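Putative acyl-CoA thioester hydrolase YbhC (Escherichia coli K-12, PDB 3GRH) is an outer-membrane lipoprotein of the pectinesterase family, a putative thioesterase that neither binds pectin nor shows pectinesterase activity. Local coordinates at residues P38-S41 with A42-Q46; A155-R158 with H159-P163; D216-A220 with G221-A225. One frame throughout, in Å; residues are numbered along the deposited sequence.

Interaction 1 of 3, residues P38-S41 with A42-Q46; sequences PILS and AKEAQ
Ser41 N-caps the short helix that starts at Ala42: the extended chain of 38-41 turns into the helix there, and Ala45 N bonds back to Ser41 O at 2.9 Å. Ser41 and Glu44 form a capping box around this turn. With chi1 at 72°, OG of Ser41 sits between its own backbone N and carbonyl carbon, where it accepts an almost straight bond from Glu44 N (3.1 Å). The reciprocal bond runs from Ser41 N to OE1 of Glu44, 2.9 Å long and nearly linear at 173°, and meets the anti lone pair of the carboxylate oxygen. Glu44 reaches it by folding CG beside its own backbone N and then extending, which lays the chain obliquely across Leu40; CD2 of Leu40 lies 3.9 Å from OE1 of Glu44. The other branch of Leu40, CD1, points to Ala45, 4.4 Å from its CB. OE1 of Glu44 also forms a salt bridge to Arg394, whose NH2 additionally bonds to Ile39 O. One carboxylate oxygen thus serves both the first turn of the helix and an arginine just after strand 391-393, and the positive charge would probably help keep Glu44 ionised.

Interaction 2 of 3, residues A155-R158 with H159-P163; sequences ADWR and HDVNP
Trp157 and Val161, one turn apart on helix 154-161, meet through an indole face: CG2 of Val161 stands 3.8 Å from the centroid of the five-membered ring of Trp157, close to the ring normal, in a CH-pi contact. The nearest ring atom is CE2 of Trp157, 3.6 Å from CG2 of Val161, while CG1 of the valine reaches farther out to the benzene half. With CG of Trp157 anti to its backbone N (chi1 -174°), the indole extends from the helix and its end swings back beside the following turn. Beneath the side chains run four successive i to i+4 bonds. His159 N donates to Ala155 O and Asp160 N to Asp156 O; Val161 N meets Trp157 O at 2.9 Å. The last, Asn162 N to Arg158 O at 3.0 Å, comes where Asn162 leaves helical geometry. The polar ends of three side chains find their partners elsewhere. NE1 of the buried Trp157 donates to the backbone O of Cys192, a half of the disulfide with Cys180, and NH1 of Arg158 donates to Gln181 O. On Asn162, OD1 accepts from Tyr167 N and ND2 makes a weak bond to Tyr177 OH. The Trp157 ring also meets that of Tyr177, their planes about 20° apart. The buried indole N-H is therefore satisfied by a main-chain carbonyl, and the hydrogen bonds from Trp157 and Arg158 tie helix 154-161 to the end of helix 174-181, at Gln181, and to Cys192, which the disulfide joins to Cys180 of that helix.

Interaction 3 of 3, residues D216-A220 with G221-A225; sequences DSVDA and GNHPA
His223 and Asp219 form a His-carboxylate hydrogen bond within a surface loop between strands 208-212 and 228-230 of the pectinesterase-type parallel beta-helix. The imidazole meets two unlike neighbours, Val218 over one face and Asp219 at its edge. The Val218 and His223 side chains come from opposite directions, which places CB of Val218 3.8 Å above the ring plane and over its centre, only 7° off the normal, in a CH-pi contact; CG2 of Val218 lies 3.8 Å from CG of His223. The Asp219 side chain crosses the histidine at about a right angle, with carboxylate and ring planes 53° apart. With CG of Asp219 lying between its own backbone N and carbonyl carbon (chi1 69°), OD1 is brought to the imidazole edge, where NE2 of His223 donates to it over 2.8 Å, the oxygen lying in the ring plane. The other ring nitrogen, ND1, is hydrogen-bonded to OD2 of Asp149, so both ring nitrogens are held and the rotation of the ring is fixed. Asp219 is gripped further by the backbone: Gly221 N donates to the same OD1 at 3.1 Å, closing an Asx turn across Ala220. The two donors, NE2 of His223 and N of Gly221, reach OD1 from opposite faces of the carboxylate plane.

In the fold
The three contacts follow one another along the chain and none touches another. Interaction 1 lies beside strand 403-407, at one end of the ten-strand parallel face of the beta-helix, while interaction 2 is on the opposite side of the chain's centre; their centres are 48 Å apart. Interaction 3 shares a side with interaction 2, the centres 19 Å apart and the nearest atoms about 9 Å, but is 37 Å between centres from interaction 1. It alone comes near the putative catalytic site: the Asn222 side chain in its loop is about 7 Å from those of Asp280, the predicted nucleophile, and Arg340, a probable substrate-binding residue. Interactions 1 and 2 lie away from that site.

Interaction 1 of 3, residues P38-S41 with A42-Q46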
loop_
_atom_site.group_PDB
_atom_site.type_symbol
_atom_site.label_atom_id
_atom_site.label_comp_id
_atom_site.label_asym_id
_atom_site.label_seq_id
_atom_site.Cartn_x
_atom_site.Cartn_y
_atom_site.Cartn_z
ATOM N N PRO A 38 -1.429 6.597 -21.553
ATOM C CA PRO A 38 -0.199 7.255 -21.883
ATOM C C PRO A 38 1.035 6.432 -21.507
ATOM O O PRO A 38 1.058 5.804 -20.453
ATOM C CB PRO A 38 -0.220 8.533 -21.040
ATOM C CG PRO A 38 -1.418 8.517 -20.275
ATOM C CD PRO A 38 -2.192 7.269 -20.482
ATOM N N ILE A 39 2.028 6.499 -22.376
ATOM C CA ILE A 39 3.227 5.711 -22.303
ATOM C C ILE A 39 4.391 6.664 -22.286
ATOM O O ILE A 39 4.495 7.498 -23.121
ATOM C CB ILE A 39 3.387 4.725 -23.479
ATOM C CG1 ILE A 39 2.182 3.760 -23.589
ATOM C CG2 ILE A 39 4.688 3.939 -23.361
ATOM C CD1 ILE A 39 1.895 2.864 -22.406
ATOM N N LEU A 40 5.261 6.515 -21.308
ATOM C CA LEU A 40 6.465 7.338 -21.154
ATOM C C LEU A 40 7.544 6.990 -22.146
ATOM O O LEU A 40 7.692 5.859 -22.602
ATOM C CB LEU A 40 7.076 7.116 -19.755
ATOM C CG LEU A 40 6.259 7.494 -18.557
ATOM C CD1 LEU A 40 6.971 7.157 -17.237
ATOM C CD2 LEU A 40 5.864 8.967 -18.680
ATOM N N SER A 41 8.259 8.028 -22.586
ATOM C CA SER A 41 9.494 7.839 -23.317
ATOM C C SER A 41 10.607 7.400 -22.407
ATOM O O SER A 41 10.529 7.537 -21.222
ATOM C CB SER A 41 9.961 9.126 -24.015
ATOM O OG SER A 41 10.446 10.101 -23.092
ATOM N N ALA A 42 11.677 6.873 -22.973
ATOM C CA ALA A 42 12.832 6.480 -22.158
ATOM C C ALA A 42 13.388 7.609 -21.332
ATOM O O ALA A 42 13.726 7.421 -20.125
ATOM C CB ALA A 42 13.938 5.902 -23.044
ATOM N N LYS A 43 13.435 8.786 -21.938
ATOM C CA LYS A 43 13.930 9.961 -21.247
ATOM C C LYS A 43 13.052 10.335 -20.097
ATOM O O LYS A 43 13.533 10.657 -19.004
ATOM C CB LYS A 43 14.129 11.129 -22.223
ATOM C CG LYS A 43 14.757 12.370 -21.510
ATOM C CD LYS A 43 16.159 12.070 -20.973
ATOM C CE LYS A 43 17.015 13.353 -20.781
ATOM N NZ LYS A 43 16.229 14.436 -20.077
ATOM N N GLU A 44 11.757 10.336 -20.339
ATOM C CA GLU A 44 10.853 10.611 -19.221
ATOM C C GLU A 44 11.003 9.557 -18.145
ATOM O O GLU A 44 10.880 9.881 -16.954
ATOM C CB GLU A 44 9.422 10.620 -19.719
ATOM C CG GLU A 44 9.070 11.877 -20.518
ATOM C CD GLU A 44 7.778 11.781 -21.366
ATOM O OE1 GLU A 44 7.395 10.705 -21.832
ATOM O OE2 GLU A 44 7.155 12.834 -21.630
ATOM N N ALA A 45 11.170 8.287 -18.511
ATOM C CA ALA A 45 11.106 7.235 -17.496
ATOM C C ALA A 45 12.324 7.271 -16.605
ATOM O O ALA A 45 12.311 6.679 -15.528
ATOM C CB ALA A 45 11.019 5.828 -18.148
ATOM N N GLN A 46 13.396 7.948 -16.992
ATOM C CA GLN A 46 14.565 8.035 -16.112
ATOM C C GLN A 46 14.270 8.760 -14.785
ATOM O O GLN A 46 14.981 8.567 -13.791
ATOM C CB GLN A 46 15.703 8.772 -16.806
ATOM C CG GLN A 46 16.174 8.179 -18.064
ATOM C CD GLN A 46 17.285 9.006 -18.667
ATOM O OE1 GLN A 46 17.379 9.162 -19.883
ATOM N NE2 GLN A 46 18.122 9.577 -17.800
#

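Interaction 2 of 3, residues A155-R158 with H159-P163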
loop_
_atom_site.group_PDB
_atom_site.type_symbol
_atom_site.label_atom_id
_atom_site.label_comp_id
_atom_site.label_asym_id
_atom_site.label_seq_id
_atom_site.Cartn_x
_atom_site.Cartn_y
_atom_site.Cartn_z
ATOM N N ALA A 155 -19.788 2.106 17.951
ATOM C CA ALA A 155 -19.973 1.126 19.006
ATOM C C ALA A 155 -19.562 -0.299 18.651
ATOM O O ALA A 155 -18.951 -0.992 19.472
ATOM C CB ALA A 155 -21.413 1.157 19.415
ATOM N N ASP A 156 -19.951 -0.749 17.469
ATOM C CA ASP A 156 -19.564 -2.071 16.940
ATOM C C ASP A 156 -18.072 -2.152 16.736
ATOM O O ASP A 156 -17.477 -3.151 17.070
ATOM C CB ASP A 156 -20.296 -2.380 15.635
ATOM C CG ASP A 156 -21.757 -2.701 15.850
ATOM O OD1 ASP A 156 -22.213 -2.744 17.037
ATOM O OD2 ASP A 156 -22.459 -2.906 14.822
ATOM N N TRP A 157 -17.462 -1.077 16.247
ATOM C CA TRP A 157 -16.001 -0.970 16.104
ATOM C C TRP A 157 -15.276 -1.119 17.406
ATOM O O TRP A 157 -14.364 -1.916 17.549
ATOM C CB TRP A 157 -15.641 0.338 15.426
ATOM C CG TRP A 157 -14.197 0.491 15.095
ATOM C CD1 TRP A 157 -13.576 0.150 13.949
ATOM C CD2 TRP A 157 -13.220 1.075 15.923
ATOM N NE1 TRP A 157 -12.259 0.462 13.999
ATOM C CE2 TRP A 157 -11.989 1.006 15.229
ATOM C CE3 TRP A 157 -13.239 1.657 17.206
ATOM C CZ2 TRP A 157 -10.841 1.539 15.752
ATOM C CZ3 TRP A 157 -12.085 2.133 17.732
ATOM C CH2 TRP A 157 -10.896 2.044 17.020
ATOM N N ARG A 158 -15.719 -0.376 18.422
ATOM C CA ARG A 158 -15.079 -0.445 19.729
ATOM C C ARG A 158 -15.139 -1.822 20.337
ATOM O O ARG A 158 -14.184 -2.265 20.951
ATOM C CB ARG A 158 -15.739 0.543 20.694
ATOM C CG ARG A 158 -15.343 1.985 20.486
ATOM C CD ARG A 158 -15.771 2.886 21.601
ATOM N NE ARG A 158 -17.199 2.966 21.765
ATOM C CZ ARG A 158 -18.015 3.844 21.183
ATOM N NH1 ARG A 158 -17.573 4.798 20.366
ATOM N NH2 ARG A 158 -19.296 3.774 21.471
ATOM N N HIS A 159 -16.274 -2.500 20.154
ATOM C CA HIS A 159 -16.451 -3.826 20.665
ATOM C C HIS A 159 -15.496 -4.825 20.045
ATOM O O HIS A 159 -14.793 -5.565 20.755
ATOM C CB HIS A 159 -17.899 -4.281 20.508
ATOM C CG HIS A 159 -18.128 -5.602 21.131
ATOM N ND1 HIS A 159 -18.237 -5.751 22.496
ATOM C CD2 HIS A 159 -18.223 -6.844 20.606
ATOM C CE1 HIS A 159 -18.385 -7.031 22.786
ATOM N NE2 HIS A 159 -18.406 -7.711 21.657
ATOM N N ASP A 160 -15.365 -4.742 18.727
ATOM C CA ASP A 160 -14.551 -5.675 17.947
ATOM C C ASP A 160 -13.092 -5.432 18.095
ATOM O O ASP A 160 -12.289 -6.386 18.074
ATOM C CB ASP A 160 -14.953 -5.603 16.485
ATOM C CG ASP A 160 -16.307 -6.259 16.206
ATOM O OD1 ASP A 160 -17.037 -6.609 17.170
ATOM O OD2 ASP A 160 -16.669 -6.265 15.015
ATOM N N VAL A 161 -12.679 -4.159 18.187
ATOM C CA VAL A 161 -11.250 -3.767 18.287
ATOM C C VAL A 161 -10.690 -3.845 19.707
ATOM O O VAL A 161 -9.524 -4.262 19.883
ATOM C CB VAL A 161 -11.090 -2.337 17.748
ATOM C CG1 VAL A 161 -9.714 -1.782 18.006
ATOM C CG2 VAL A 161 -11.317 -2.390 16.211
ATOM N N ASN A 162 -11.533 -3.550 20.692
ATOM C CA ASN A 162 -11.090 -3.457 22.091
ATOM C C ASN A 162 -11.782 -4.259 23.107
ATOM O O ASN A 162 -12.417 -3.712 23.992
ATOM C CB ASN A 162 -11.077 -1.996 22.445
ATOM C CG ASN A 162 -10.346 -1.711 23.742
ATOM O OD1 ASN A 162 -9.458 -2.447 24.122
ATOM N ND2 ASN A 162 -10.655 -0.578 24.355
ATOM N N PRO A 163 -11.611 -5.589 23.042
ATOM C CA PRO A 163 -12.015 -6.458 24.115
ATOM C C PRO A 163 -11.039 -6.495 25.278
ATOM O O PRO A 163 -9.817 -6.491 25.070
ATOM C CB PRO A 163 -12.131 -7.829 23.412
ATOM C CG PRO A 163 -12.068 -7.531 21.955
ATOM C CD PRO A 163 -11.111 -6.370 21.894
#

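Interaction 3 of 3, residues D216-A220 with G221-A225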
loop_
_atom_site.group_PDB
_atom_site.type_symbol
_atom_site.label_atom_id
_atom_site.label_comp_id
_atom_site.label_asym_id
_atom_site.label_seq_id
_atom_site.Cartn_x
_atom_site.Cartn_y
_atom_site.Cartn_z
ATOM N N ASP A 216 -15.993 -11.635 1.579
ATOM C CA ASP A 216 -17.223 -11.696 0.788
ATOM C C ASP A 216 -18.495 -11.742 1.661
ATOM O O ASP A 216 -19.614 -12.165 1.220
ATOM C CB ASP A 216 -17.127 -12.863 -0.187
ATOM C CG ASP A 216 -15.827 -12.859 -1.038
ATOM O OD1 ASP A 216 -15.406 -11.801 -1.615
ATOM O OD2 ASP A 216 -15.213 -13.954 -1.146
ATOM N N SER A 217 -18.392 -11.245 2.889
ATOM C CA SER A 217 -19.514 -11.184 3.793
ATOM C C SER A 217 -20.412 -9.995 3.514
ATOM O O SER A 217 -21.506 -9.864 4.080
ATOM C CB SER A 217 -19.077 -11.184 5.267
ATOM O OG SER A 217 -18.499 -9.958 5.636
ATOM N N VAL A 218 -19.940 -9.104 2.645
ATOM C CA VAL A 218 -20.644 -7.917 2.284
ATOM C C VAL A 218 -20.843 -7.877 0.778
ATOM O O VAL A 218 -20.226 -8.652 0.018
ATOM C CB VAL A 218 -19.871 -6.663 2.779
ATOM C CG1 VAL A 218 -19.757 -6.736 4.283
ATOM C CG2 VAL A 218 -18.455 -6.578 2.139
ATOM N N ASP A 219 -21.750 -7.014 0.359
ATOM C CA ASP A 219 -22.065 -6.826 -1.047
ATOM C C ASP A 219 -21.109 -5.983 -1.866
ATOM O O ASP A 219 -19.978 -5.679 -1.426
ATOM C CB ASP A 219 -23.499 -6.284 -1.234
ATOM C CG ASP A 219 -23.702 -4.855 -0.746
ATOM O OD1 ASP A 219 -22.800 -4.030 -0.599
ATOM O OD2 ASP A 219 -24.885 -4.512 -0.472
ATOM N N ALA A 220 -21.489 -5.740 -3.125
ATOM C CA ALA A 220 -20.557 -5.092 -4.109
ATOM C C ALA A 220 -20.365 -3.587 -3.910
ATOM O O ALA A 220 -19.549 -2.969 -4.604
ATOM C CB ALA A 220 -21.008 -5.415 -5.565
ATOM N N GLY A 221 -21.052 -2.998 -2.939
ATOM C CA GLY A 221 -21.024 -1.557 -2.738
ATOM C C GLY A 221 -19.823 -1.076 -1.966
ATOM O O GLY A 221 -18.804 -1.772 -1.907
ATOM N N ASN A 222 -19.884 0.140 -1.450
ATOM C CA ASN A 222 -18.755 0.712 -0.723
ATOM C C ASN A 222 -18.594 0.075 0.642
ATOM O O ASN A 222 -19.466 0.216 1.532
ATOM C CB ASN A 222 -18.968 2.229 -0.611
ATOM C CG ASN A 222 -17.798 2.945 0.061
ATOM O OD1 ASN A 222 -16.666 2.809 -0.356
ATOM N ND2 ASN A 222 -18.100 3.745 1.107
ATOM N N HIS A 223 -17.474 -0.639 0.829
ATOM C CA HIS A 223 -17.135 -1.306 2.047
ATOM C C HIS A 223 -15.655 -1.271 2.292
ATOM O O HIS A 223 -15.013 -2.294 2.151
ATOM C CB HIS A 223 -17.600 -2.754 1.961
ATOM C CG HIS A 223 -19.091 -2.881 1.951
ATOM N ND1 HIS A 223 -19.850 -2.586 3.055
ATOM C CD2 HIS A 223 -19.948 -3.284 0.987
ATOM C CE1 HIS A 223 -21.136 -2.782 2.759
ATOM N NE2 HIS A 223 -21.220 -3.201 1.503
ATOM N N PRO A 224 -15.130 -0.097 2.640
ATOM C CA PRO A 224 -13.681 0.024 2.879
ATOM C C PRO A 224 -13.299 -0.905 4.009
ATOM O O PRO A 224 -13.875 -0.880 5.087
ATOM C CB PRO A 224 -13.512 1.484 3.265
ATOM C CG PRO A 224 -14.791 2.116 2.909
ATOM C CD PRO A 224 -15.847 1.141 2.979
ATOM N N ALA A 225 -12.264 -1.695 3.819
ATOM C CA ALA A 225 -11.836 -2.590 4.820
ATOM C C ALA A 225 -10.322 -2.836 4.668
ATOM O O ALA A 225 -9.863 -3.855 4.089
ATOM C CB ALA A 225 -12.623 -3.848 4.694
#